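PDB 3QAT: malonyl CoA-acyl carrier protein transacylase from Bartonella henselae, which probably catalyses transfer of the malonyl group from malonyl-CoA to acyl carrier protein in fatty acid biosynthesis. Local coordinates for residues S137-I142 against I173-E178. Numbering follows the deposited sequence.
Sequences SMAALI and IVISGE
Ser137, Ala139 and Leu141 pair with Gly177, Ile175 and Ile173 through six backbone hydrogen bonds, two to each antiparallel pair. They run from Leu141 N to Ile173 O at 2.8 Å to Gly177 N on Ser137 O at 3.2 Å. Between them, in the non-hydrogen-bonded pairs, the CA of Met138 lies 3.2 Å from Ile175 O and the CA of Val174 lies 3.3 Å from Ala139 O, both as CA-H...O contacts.

Apolar contacts form on both faces. On one, the chain of Met138 bends at its sulfur (chi3 92°) and carries CE across to the neighbouring strand, where it rests 3.7 Å from Val174 CG1 and also touches Ser176 CB. In the conformer modelled here, Ser176 OG is hydrogen-bonded to the carbonyl oxygen of Phe206. On the other face, Ile175 holds CG1 between its backbone N and carbonyl carbon (chi1 56°), which lays that branch against Ala139 CB at 3.7 Å. Its other branch, CG2, meets Leu141 CD1 at 4.1 Å, the two side chains crossing at about a right angle. Helix 179-191 packs on this face, against Ala139 and Ile175.

Gly177, with backbone angles at which a CB would press on the carbonyl oxygen of Ser176, turns the chain out of the sheet, and Glu178 follows as N-cap of that helix. The helix leads to strand 196-200, which pairs with the other edge of 137-142: a split beta-alpha-beta unit with 137-142 between its two parallel strands. Strands 137-142 and 173-176 are thus the central pair of the ferredoxin-like small subdomain characteristic of malonyl-CoA:ACP transacylases.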
ATOM      1  N   SER A 137       2.072   0.216  19.126  1.00 12.16           N
ATOM      2  CA  SER A 137       3.188  -0.502  18.500  1.00 11.67           C
ATOM      3  C   SER A 137       2.626  -1.372  17.396  1.00 10.28           C
ATOM      4  O   SER A 137       1.402  -1.570  17.288  1.00 10.75           O
ATOM      5  CB  SER A 137       3.886  -1.442  19.509  1.00 12.06           C
ATOM      6  OG  SER A 137       4.494  -0.737  20.595  1.00 13.91           O
ATOM      7  N   MET A 138       3.533  -1.940  16.601  1.00 10.19           N
ATOM      8  CA  MET A 138       3.204  -3.026  15.654  1.00  9.81           C
ATOM      9  C   MET A 138       4.191  -4.159  15.863  1.00  9.75           C
ATOM     10  O   MET A 138       5.163  -4.000  16.598  1.00 10.06           O
ATOM     11  CB  MET A 138       3.249  -2.561  14.174  1.00  9.17           C
ATOM     12  CG  MET A 138       2.232  -1.505  13.896  1.00 10.60           C
ATOM     13  SD  MET A 138       2.201  -1.086  12.138  1.00 13.73           S
ATOM     14  CE  MET A 138       0.937  -2.209  11.579  1.00 10.51           C
ATOM     15  N   ALA A 139       3.925  -5.323  15.261  1.00  9.57           N
ATOM     16  CA  ALA A 139       4.896  -6.402  15.264  1.00  9.71           C
ATOM     17  C   ALA A 139       4.773  -7.227  14.015  1.00  9.70           C
ATOM     18  O   ALA A 139       3.666  -7.403  13.484  1.00  9.67           O
ATOM     19  CB  ALA A 139       4.734  -7.310  16.509  1.00  8.78           C
ATOM     20  N   ALA A 140       5.911  -7.715  13.529  1.00  9.30           N
ATOM     21  CA  ALA A 140       5.930  -8.533  12.333  1.00  9.58           C
ATOM     22  C   ALA A 140       6.121  -9.979  12.742  1.00  9.42           C
ATOM     23  O   ALA A 140       7.134 -10.325  13.359  1.00 10.54           O
ATOM     24  CB  ALA A 140       7.097  -8.094  11.407  1.00  9.86           C
ATOM     25  N   LEU A 141       5.149 -10.816  12.380  1.00  9.54           N
ATOM     26  CA  LEU A 141       5.198 -12.246  12.709  1.00  9.99           C
ATOM     27  C   LEU A 141       5.337 -13.076  11.439  1.00 10.94           C
ATOM     28  O   LEU A 141       4.788 -12.733  10.382  1.00 10.76           O
ATOM     29  CB  LEU A 141       3.909 -12.677  13.429  1.00  9.83           C
ATOM     30  CG  LEU A 141       3.435 -11.802  14.580  1.00 10.81           C
ATOM     31  CD1 LEU A 141       2.081 -12.359  15.120  1.00 10.74           C
ATOM     32  CD2 LEU A 141       4.493 -11.613  15.694  1.00 10.72           C
ATOM     33  N   ILE A 142       6.090 -14.172  11.534  1.00 12.06           N
ATOM     34  CA  ILE A 142       6.105 -15.189  10.482  1.00 13.87           C
ATOM     35  C   ILE A 142       5.887 -16.576  11.073  1.00 14.77           C
ATOM     36  O   ILE A 142       6.498 -16.920  12.095  1.00 14.76           O
ATOM     37  CB  ILE A 142       7.436 -15.215   9.724  1.00 14.46           C
ATOM     38  CG1 ILE A 142       7.734 -13.836   9.139  1.00 16.78           C
ATOM     39  CG2 ILE A 142       7.369 -16.243   8.562  1.00 16.39           C
ATOM     40  CD1 ILE A 142       9.104 -13.767   8.523  1.00 18.42           C
ATOM     41  N   ILE A 173       2.185 -12.197   9.043  1.00 10.45           N
ATOM     42  CA  ILE A 173       1.064 -11.467   9.638  1.00 11.07           C
ATOM     43  C   ILE A 173       1.636 -10.320  10.481  1.00 11.06           C
ATOM     44  O   ILE A 173       2.570 -10.524  11.266  1.00 11.23           O
ATOM     45  CB  ILE A 173       0.160 -12.402  10.481  1.00 12.57           C
ATOM     46  CG1 ILE A 173      -0.602 -13.396   9.570  1.00 15.19           C
ATOM     47  CG2 ILE A 173      -0.831 -11.575  11.356  1.00 12.24           C
ATOM     48  CD1 ILE A 173      -1.408 -14.432  10.303  1.00 20.32           C
ATOM     49  N   VAL A 174       1.104  -9.111  10.286  1.00  9.85           N
ATOM     50  CA  VAL A 174       1.502  -7.954  11.082  1.00  9.91           C
ATOM     51  C   VAL A 174       0.388  -7.629  12.060  1.00  9.01           C
ATOM     52  O   VAL A 174      -0.778  -7.563  11.666  1.00  9.62           O
ATOM     53  CB  VAL A 174       1.773  -6.735  10.181  1.00  8.93           C
ATOM     54  CG1 VAL A 174       2.325  -5.596  11.006  1.00 11.64           C
ATOM     55  CG2 VAL A 174       2.768  -7.124   9.079  1.00 10.82           C
ATOM     56  N   ILE A 175       0.736  -7.483  13.334  1.00  9.16           N
ATOM     57  CA  ILE A 175      -0.237  -7.086  14.354  1.00  9.14           C
ATOM     58  C   ILE A 175       0.006  -5.635  14.794  1.00  9.29           C
ATOM     59  O   ILE A 175       1.064  -5.056  14.536  1.00  9.58           O
ATOM     60  CB  ILE A 175      -0.220  -8.030  15.588  1.00  9.26           C
ATOM     61  CG1 ILE A 175       1.179  -8.105  16.192  1.00  8.58           C
ATOM     62  CG2 ILE A 175      -0.753  -9.411  15.175  1.00 10.37           C
ATOM     63  CD1 ILE A 175       1.238  -8.895  17.519  1.00 10.24           C
ATOM     64  N   SER A 176      -0.981  -5.072  15.479  1.00  9.45           N
ATOM     65  CA  SER A 176      -0.985  -3.643  15.799  0.80  9.77           C
ATOM     66  C   SER A 176      -1.912  -3.375  16.966  1.00 11.11           C
ATOM     67  O   SER A 176      -2.896  -4.094  17.154  1.00 11.66           O
ATOM     68  CB  SER A 176      -1.476  -2.866  14.570  0.80 10.34           C
ATOM     69  OG  SER A 176      -1.460  -1.467  14.800  0.80 10.77           O
ATOM     70  N   GLY A 177      -1.630  -2.315  17.706  1.00 11.37           N
ATOM     71  CA  GLY A 177      -2.519  -1.912  18.810  1.00 13.14           C
ATOM     72  C   GLY A 177      -1.750  -1.248  19.923  1.00 14.11           C
ATOM     73  O   GLY A 177      -0.751  -0.544  19.689  1.00 12.78           O
ATOM     74  N   GLU A 178      -2.223  -1.445  21.153  1.00 14.80           N
ATOM     75  CA  GLU A 178      -1.577  -0.780  22.269  1.00 16.16           C
ATOM     76  C   GLU A 178      -0.243  -1.410  22.608  1.00 15.64           C
ATOM     77  O   GLU A 178      -0.095  -2.633  22.556  1.00 15.74           O
ATOM     78  CB  GLU A 178      -2.489  -0.766  23.483  1.00 17.48           C
ATOM     79  CG  GLU A 178      -3.702   0.129  23.281  1.00 20.86           C
ATOM     80  CD  GLU A 178      -4.680   0.042  24.422  1.00 24.25           C
ATOM     81  OE1 GLU A 178      -5.247  -1.050  24.661  1.00 24.69           O
ATOM     82  OE2 GLU A 178      -4.888   1.091  25.080  1.00 29.39           O
TER